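Local coordinates for protein alkaline phosphatase D (Bacillus subtilis, PDB 2YEQ) that hydrolyses phosphate esters as an alkaline phosphatase and phosphodiesterase, using an active site that contains iron and calcium, at residues E394-V406 / S474-K486. Residues are numbered along the deposited sequence; the frame is centred on the assembly and turned at random.
Sequences EKTSSKIFGAEFV and SFVYQKDQTGLRK
Ile400 and Ala403 of strand 400-406 face Tyr477 and Leu484 of the hairpin 474-486, and the ring of Phe405 reaches over to Leu484, a worked example of two beta sheets joined face to face by apolar side chains. The strands 400-406 and 474-477 run nearly antiparallel, at 157°, with axes 8.8 Å apart, too far for backbone pairing. With CG2 of Ile400 anti to the backbone N, this short branch is turned to the tyrosine ring, 3.8 Å from CE1 of Tyr477, while CG1 carries CD1 to the turn, 3.5 Å from O of Gln481 and close to CA of Gly483. The Gln481 side chain lies along the backbone of 398-400. Further along, CD2 of Leu484 rests against both CB of Ala403, at 3.8 Å, and CZ of Phe405, at 3.6 Å.

The tyrosine ring is held between backbones: Gly402 lies over one face, offset toward the rim, and N of Lys479 stands 3.5 Å above the centre of the other. Its hydroxyl hydrogen-bonds with the backbone O of Asn372, which anchors the phenol end.

Polar groups shape the hairpin loop. Asp480 OD1 accepts from both N and OG1 of Thr482, on the same face of the carboxylate, the first bond making an Asx turn within the type I turn 480-483. OD2 offers its syn lone pair to NH2 of Arg485, 3.2 Å away, in a salt bridge.

The contact joins the seven-stranded and ten-stranded sheets, packed as in the beta sandwich of calcineurin-like metallophosphatases. Strand 400-406 lies between strands 374-378 and 384-390, with a classic bulge at Phe401 and Gly402 facing Leu389, and Phe405 continues the packing onto Trp452 and strand 451-459.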
ATOM      1  N   GLU A 394      22.840   0.410  15.152  1.00 36.34           N
ATOM      2  CA  GLU A 394      23.138   0.718  16.550  1.00 35.34           C
ATOM      3  C   GLU A 394      24.001   1.989  16.719  1.00 30.91           C
ATOM      4  O   GLU A 394      24.172   2.473  17.827  1.00 32.87           O
ATOM      5  CB  GLU A 394      23.841  -0.488  17.188  1.00 43.64           C
ATOM      6  CG  GLU A 394      23.040  -1.793  17.141  1.00 54.61           C
ATOM      7  CD  GLU A 394      22.415  -2.129  18.467  1.00 70.38           C
ATOM      8  OE1 GLU A 394      23.140  -2.696  19.319  1.00 70.78           O
ATOM      9  OE2 GLU A 394      21.214  -1.808  18.656  1.00 82.71           O
ATOM     10  N   LYS A 395      24.516   2.539  15.622  1.00 30.22           N
ATOM     11  CA  LYS A 395      25.435   3.685  15.683  1.00 30.34           C
ATOM     12  C   LYS A 395      24.927   4.891  14.888  1.00 28.69           C
ATOM     13  O   LYS A 395      24.945   4.894  13.641  1.00 27.26           O
ATOM     14  CB  LYS A 395      26.798   3.306  15.118  1.00 32.15           C
ATOM     15  CG  LYS A 395      27.524   2.190  15.815  1.00 35.09           C
ATOM     16  CD  LYS A 395      28.750   1.734  14.998  1.00 36.79           C
ATOM     17  CE  LYS A 395      29.803   2.811  14.878  1.00 41.85           C
ATOM     18  NZ  LYS A 395      31.078   2.241  14.361  1.00 42.17           N
ATOM     19  N   THR A 396      24.508   5.929  15.594  1.00 30.14           N
ATOM     20  CA  THR A 396      24.159   7.179  14.924  1.00 34.14           C
ATOM     21  C   THR A 396      25.376   7.876  14.316  1.00 35.16           C
ATOM     22  O   THR A 396      25.235   8.731  13.448  1.00 34.90           O
ATOM     23  CB  THR A 396      23.425   8.144  15.855  1.00 37.08           C
ATOM     24  OG1 THR A 396      24.149   8.274  17.072  1.00 43.56           O
ATOM     25  CG2 THR A 396      22.021   7.632  16.163  1.00 41.10           C
ATOM     26  N   SER A 397      26.575   7.500  14.743  1.00 33.01           N
ATOM     27  CA  SER A 397      27.782   7.998  14.116  1.00 33.55           C
ATOM     28  C   SER A 397      28.060   7.333  12.767  1.00 31.91           C
ATOM     29  O   SER A 397      28.871   7.827  11.996  1.00 30.40           O
ATOM     30  CB  SER A 397      28.977   7.808  15.058  1.00 39.16           C
ATOM     31  OG  SER A 397      29.245   6.436  15.301  1.00 44.77           O
ATOM     32  N   SER A 398      27.428   6.196  12.468  1.00 26.94           N
ATOM     33  CA  SER A 398      27.724   5.502  11.211  1.00 25.55           C
ATOM     34  C   SER A 398      27.135   6.279  10.022  1.00 25.01           C
ATOM     35  O   SER A 398      26.282   7.134  10.167  1.00 24.13           O
ATOM     36  CB  SER A 398      27.177   4.060  11.199  1.00 27.34           C
ATOM     37  OG  SER A 398      25.827   4.051  11.639  1.00 27.58           O
ATOM     38  N   LYS A 399      27.613   5.949   8.843  1.00 24.77           N
ATOM     39  CA  LYS A 399      27.194   6.600   7.636  1.00 29.03           C
ATOM     40  C   LYS A 399      25.675   6.402   7.342  1.00 30.45           C
ATOM     41  O   LYS A 399      25.124   5.298   7.460  1.00 24.91           O
ATOM     42  CB  LYS A 399      28.014   6.036   6.489  1.00 32.80           C
ATOM     43  CG  LYS A 399      27.862   6.822   5.207  1.00 39.36           C
ATOM     44  CD  LYS A 399      27.965   5.937   3.994  1.00 40.32           C
ATOM     45  CE  LYS A 399      27.568   6.699   2.730  1.00 44.26           C
ATOM     46  NZ  LYS A 399      28.313   6.228   1.539  1.00 41.73           N
ATOM     47  N   ILE A 400      25.021   7.487   6.946  1.00 28.74           N
ATOM     48  CA  ILE A 400      23.616   7.448   6.546  1.00 25.78           C
ATOM     49  C   ILE A 400      23.515   6.998   5.096  1.00 25.52           C
ATOM     50  O   ILE A 400      24.080   7.625   4.197  1.00 26.16           O
ATOM     51  CB  ILE A 400      22.944   8.780   6.772  1.00 24.40           C
ATOM     52  CG1 ILE A 400      22.819   9.025   8.271  1.00 23.10           C
ATOM     53  CG2 ILE A 400      21.539   8.827   6.090  1.00 22.21           C
ATOM     54  CD1 ILE A 400      22.291  10.393   8.643  1.00 23.75           C
ATOM     55  N   PHE A 401      22.854   5.860   4.857  1.00 22.69           N
ATOM     56  CA  PHE A 401      22.699   5.370   3.500  1.00 19.98           C
ATOM     57  C   PHE A 401      21.346   5.787   2.903  1.00 19.95           C
ATOM     58  O   PHE A 401      21.103   5.608   1.711  1.00 22.15           O
ATOM     59  CB  PHE A 401      22.937   3.847   3.391  1.00 20.61           C
ATOM     60  CG  PHE A 401      21.856   2.988   3.996  1.00 22.28           C
ATOM     61  CD1 PHE A 401      20.740   2.624   3.253  1.00 23.89           C
ATOM     62  CD2 PHE A 401      21.988   2.490   5.282  1.00 21.80           C
ATOM     63  CE1 PHE A 401      19.766   1.798   3.795  1.00 24.21           C
ATOM     64  CE2 PHE A 401      21.025   1.662   5.830  1.00 24.75           C
ATOM     65  CZ  PHE A 401      19.901   1.326   5.095  1.00 24.00           C
ATOM     66  N   GLY A 402      20.471   6.333   3.717  1.00 21.01           N
ATOM     67  CA  GLY A 402      19.156   6.713   3.208  1.00 20.84           C
ATOM     68  C   GLY A 402      18.194   7.124   4.268  1.00 19.17           C
ATOM     69  O   GLY A 402      18.583   7.507   5.367  1.00 22.09           O
ATOM     70  N   ALA A 403      16.908   7.011   3.948  1.00 20.22           N
ATOM     71  CA  ALA A 403      15.838   7.405   4.849  1.00 19.34           C
ATOM     72  C   ALA A 403      14.624   6.485   4.674  1.00 18.21           C
ATOM     73  O   ALA A 403      14.441   5.912   3.606  1.00 16.36           O
ATOM     74  CB  ALA A 403      15.403   8.849   4.570  1.00 20.21           C
ATOM     75  N   GLU A 404      13.824   6.384   5.725  1.00 18.04           N
ATOM     76  CA  GLU A 404      12.543   5.675   5.688  1.00 19.95           C
ATOM     77  C   GLU A 404      11.409   6.636   5.989  1.00 18.03           C
ATOM     78  O   GLU A 404      11.445   7.345   6.982  1.00 18.18           O
ATOM     79  CB  GLU A 404      12.494   4.531   6.725  1.00 19.69           C
ATOM     80  CG  GLU A 404      11.177   3.739   6.643  1.00 20.43           C
ATOM     81  CD  GLU A 404      11.038   2.557   7.620  1.00 24.46           C
ATOM     82  OE1 GLU A 404      11.697   2.537   8.701  1.00 23.39           O
ATOM     83  OE2 GLU A 404      10.184   1.677   7.309  1.00 21.31           O
ATOM     84  N   PHE A 405      10.385   6.625   5.131  1.00 18.68           N
ATOM     85  CA  PHE A 405       9.144   7.333   5.382  1.00 17.41           C
ATOM     86  C   PHE A 405       8.029   6.325   5.592  1.00 17.81           C
ATOM     87  O   PHE A 405       7.629   5.626   4.649  1.00 18.73           O
ATOM     88  CB  PHE A 405       8.834   8.226   4.171  1.00 18.74           C
ATOM     89  CG  PHE A 405       9.940   9.203   3.887  1.00 18.39           C
ATOM     90  CD1 PHE A 405      10.205  10.216   4.793  1.00 20.23           C
ATOM     91  CD2 PHE A 405      10.745   9.069   2.794  1.00 19.08           C
ATOM     92  CE1 PHE A 405      11.263  11.117   4.585  1.00 20.56           C
ATOM     93  CE2 PHE A 405      11.839   9.986   2.572  1.00 20.84           C
ATOM     94  CZ  PHE A 405      12.070  10.992   3.485  1.00 18.43           C
ATOM     95  N   VAL A 406       7.543   6.265   6.819  1.00 16.44           N
ATOM     96  CA  VAL A 406       6.463   5.391   7.204  1.00 17.02           C
ATOM     97  C   VAL A 406       5.190   6.210   7.164  1.00 17.20           C
ATOM     98  O   VAL A 406       5.021   7.172   7.895  1.00 17.65           O
ATOM     99  CB  VAL A 406       6.649   4.845   8.636  1.00 16.80           C
ATOM    100  CG1 VAL A 406       5.494   3.896   9.039  1.00 17.15           C
ATOM    101  CG2 VAL A 406       8.044   4.147   8.770  1.00 17.02           C
ATOM    102  N   SER A 474       7.110  18.390   6.932  1.00 20.20           N
ATOM    103  CA  SER A 474       7.802  18.139   5.698  1.00 19.94           C
ATOM    104  C   SER A 474       9.284  17.928   6.000  1.00 21.57           C
ATOM    105  O   SER A 474       9.879  18.681   6.810  1.00 21.40           O
ATOM    106  CB  SER A 474       7.592  19.316   4.740  1.00 24.55           C
ATOM    107  OG  SER A 474       8.355  19.135   3.542  1.00 28.98           O
ATOM    108  N   PHE A 475       9.873  16.915   5.361  1.00 20.78           N
ATOM    109  CA  PHE A 475      11.284  16.557   5.559  1.00 20.39           C
ATOM    110  C   PHE A 475      11.946  16.479   4.232  1.00 20.25           C
ATOM    111  O   PHE A 475      11.335  16.056   3.244  1.00 22.07           O
ATOM    112  CB  PHE A 475      11.418  15.216   6.315  1.00 21.99           C
ATOM    113  CG  PHE A 475      10.920  15.272   7.727  1.00 21.56           C
ATOM    114  CD1 PHE A 475       9.596  15.008   8.022  1.00 22.20           C
ATOM    115  CD2 PHE A 475      11.773  15.586   8.762  1.00 23.73           C
ATOM    116  CE1 PHE A 475       9.135  15.083   9.315  1.00 22.93           C
ATOM    117  CE2 PHE A 475      11.322  15.639  10.056  1.00 22.44           C
ATOM    118  CZ  PHE A 475      10.002  15.413  10.337  1.00 22.74           C
ATOM    119  N   VAL A 476      13.199  16.921   4.177  1.00 20.23           N
ATOM    120  CA  VAL A 476      14.009  16.740   3.003  1.00 19.86           C
ATOM    121  C   VAL A 476      15.267  15.916   3.318  1.00 19.23           C
ATOM    122  O   VAL A 476      15.832  16.047   4.391  1.00 19.11           O
ATOM    123  CB  VAL A 476      14.419  18.113   2.432  1.00 22.75           C
ATOM    124  CG1 VAL A 476      15.427  17.931   1.333  1.00 24.62           C
ATOM    125  CG2 VAL A 476      13.212  18.833   1.906  1.00 21.28           C
ATOM    126  N   TYR A 477      15.689  15.073   2.375  1.00 21.21           N
ATOM    127  CA  TYR A 477      16.928  14.313   2.503  1.00 22.79           C
ATOM    128  C   TYR A 477      17.764  14.659   1.309  1.00 23.69           C
ATOM    129  O   TYR A 477      17.287  14.623   0.175  1.00 24.67           O
ATOM    130  CB  TYR A 477      16.667  12.790   2.595  1.00 25.30           C
ATOM    131  CG  TYR A 477      17.912  11.920   2.529  1.00 25.56           C
ATOM    132  CD1 TYR A 477      18.836  11.910   3.559  1.00 32.10           C
ATOM    133  CD2 TYR A 477      18.174  11.132   1.423  1.00 29.42           C
ATOM    134  CE1 TYR A 477      19.999  11.114   3.492  1.00 32.85           C
ATOM    135  CE2 TYR A 477      19.316  10.318   1.358  1.00 30.03           C
ATOM    136  CZ  TYR A 477      20.215  10.313   2.400  1.00 28.73           C
ATOM    137  OH  TYR A 477      21.346   9.535   2.313  1.00 30.05           O
ATOM    138  N   GLN A 478      19.026  14.991   1.549  1.00 27.78           N
ATOM    139  CA  GLN A 478      19.913  15.425   0.486  1.00 31.95           C
ATOM    140  C   GLN A 478      21.194  14.618   0.294  1.00 34.60           C
ATOM    141  O   GLN A 478      22.151  15.129  -0.269  1.00 39.55           O
ATOM    142  CB  GLN A 478      20.269  16.882   0.721  1.00 34.77           C
ATOM    143  CG  GLN A 478      19.121  17.789   0.487  1.00 37.98           C
ATOM    144  CD  GLN A 478      19.412  19.235   0.851  1.00 45.05           C
ATOM    145  OE1 GLN A 478      20.399  19.546   1.523  1.00 50.51           O
ATOM    146  NE2 GLN A 478      18.534  20.125   0.419  1.00 45.93           N
ATOM    147  N   LYS A 479      21.213  13.358   0.695  1.00 37.23           N
ATOM    148  CA  LYS A 479      22.355  12.490   0.381  1.00 40.95           C
ATOM    149  C   LYS A 479      23.642  13.030   1.011  1.00 41.75           C
ATOM    150  O   LYS A 479      24.651  13.238   0.345  1.00 39.96           O
ATOM    151  CB  LYS A 479      22.542  12.325  -1.134  1.00 39.02           C
ATOM    152  CG  LYS A 479      21.294  11.899  -1.895  1.00 40.35           C
ATOM    153  CD  LYS A 479      21.665  11.254  -3.230  1.00 38.29           C
ATOM    154  CE  LYS A 479      20.735  11.657  -4.342  1.00 38.10           C
ATOM    155  NZ  LYS A 479      21.225  11.214  -5.656  1.00 35.40           N
ATOM    156  N   ASP A 480      23.573  13.294   2.300  1.00 45.22           N
ATOM    157  CA  ASP A 480      24.739  13.679   3.064  1.00 44.90           C
ATOM    158  C   ASP A 480      24.484  13.249   4.489  1.00 43.49           C
ATOM    159  O   ASP A 480      23.363  12.802   4.828  1.00 49.02           O
ATOM    160  CB  ASP A 480      25.032  15.188   2.941  1.00 46.84           C
ATOM    161  CG  ASP A 480      23.869  16.089   3.405  1.00 47.53           C
ATOM    162  OD1 ASP A 480      23.124  15.741   4.341  1.00 47.75           O
ATOM    163  OD2 ASP A 480      23.718  17.198   2.845  1.00 47.42           O
ATOM    164  N   GLN A 481      25.511  13.384   5.311  1.00 39.62           N
ATOM    165  CA  GLN A 481      25.522  12.820   6.649  1.00 37.41           C
ATOM    166  C   GLN A 481      24.645  13.582   7.597  1.00 33.32           C
ATOM    167  O   GLN A 481      24.463  13.175   8.738  1.00 44.59           O
ATOM    168  CB  GLN A 481      26.958  12.755   7.185  1.00 41.45           C
ATOM    169  CG  GLN A 481      27.140  11.974   8.509  1.00 41.33           C
ATOM    170  CD  GLN A 481      26.622  10.547   8.451  1.00 40.30           C
ATOM    171  OE1 GLN A 481      26.263   9.976   9.484  1.00 45.00           O
ATOM    172  NE2 GLN A 481      26.599   9.960   7.248  1.00 30.27           N
ATOM    173  N   THR A 482      24.045  14.673   7.140  1.00 33.26           N
ATOM    174  CA  THR A 482      23.115  15.379   8.017  1.00 32.84           C
ATOM    175  C   THR A 482      21.732  14.681   8.009  1.00 28.32           C
ATOM    176  O   THR A 482      20.953  14.855   8.925  1.00 32.92           O
ATOM    177  CB  THR A 482      23.026  16.884   7.655  1.00 37.34           C
ATOM    178  OG1 THR A 482      22.155  17.060   6.538  1.00 46.21           O
ATOM    179  CG2 THR A 482      24.423  17.431   7.298  1.00 35.20           C
ATOM    180  N   GLY A 483      21.451  13.866   7.000  1.00 28.28           N
ATOM    181  CA  GLY A 483      20.202  13.069   6.996  1.00 30.93           C
ATOM    182  C   GLY A 483      18.964  13.931   6.799  1.00 30.56           C
ATOM    183  O   GLY A 483      19.017  14.944   6.077  1.00 28.02           O
ATOM    184  N   LEU A 484      17.882  13.583   7.490  1.00 28.43           N
ATOM    185  CA  LEU A 484      16.584  14.227   7.285  1.00 25.01           C
ATOM    186  C   LEU A 484      16.557  15.611   7.943  1.00 28.50           C
ATOM    187  O   LEU A 484      16.937  15.760   9.108  1.00 26.00           O
ATOM    188  CB  LEU A 484      15.446  13.400   7.885  1.00 24.83           C
ATOM    189  CG  LEU A 484      15.071  12.091   7.171  1.00 22.18           C
ATOM    190  CD1 LEU A 484      14.065  11.297   8.041  1.00 21.80           C
ATOM    191  CD2 LEU A 484      14.514  12.336   5.773  1.00 20.62           C
ATOM    192  N   ARG A 485      16.060  16.598   7.205  1.00 26.01           N
ATOM    193  CA  ARG A 485      15.890  17.960   7.721  1.00 27.15           C
ATOM    194  C   ARG A 485      14.432  18.354   7.682  1.00 22.74           C
ATOM    195  O   ARG A 485      13.809  18.250   6.641  1.00 21.72           O
ATOM    196  CB  ARG A 485      16.668  18.927   6.837  1.00 33.01           C
ATOM    197  CG  ARG A 485      18.161  18.872   7.017  1.00 45.84           C
ATOM    198  CD  ARG A 485      18.812  20.148   6.462  1.00 62.18           C
ATOM    199  NE  ARG A 485      20.164  19.927   5.940  1.00 75.70           N
ATOM    200  CZ  ARG A 485      20.464  19.164   4.887  1.00 80.52           C
ATOM    201  NH1 ARG A 485      19.516  18.513   4.213  1.00 84.87           N
ATOM    202  NH2 ARG A 485      21.733  19.039   4.511  1.00 85.15           N
ATOM    203  N   LYS A 486      13.901  18.799   8.809  1.00 22.24           N
ATOM    204  CA  LYS A 486      12.516  19.204   8.915  1.00 25.40           C
ATOM    205  C   LYS A 486      12.394  20.612   8.359  1.00 28.65           C
ATOM    206  O   LYS A 486      12.983  21.527   8.919  1.00 25.44           O
ATOM    207  CB  LYS A 486      12.064  19.190  10.375  1.00 27.02           C
ATOM    208  CG  LYS A 486      10.562  19.266  10.543  1.00 31.49           C
ATOM    209  CD  LYS A 486      10.156  19.442  11.990  1.00 36.40           C
ATOM    210  CE  LYS A 486       9.657  18.159  12.556  1.00 41.41           C
ATOM    211  NZ  LYS A 486       9.304  18.294  13.985  1.00 40.02           N
TER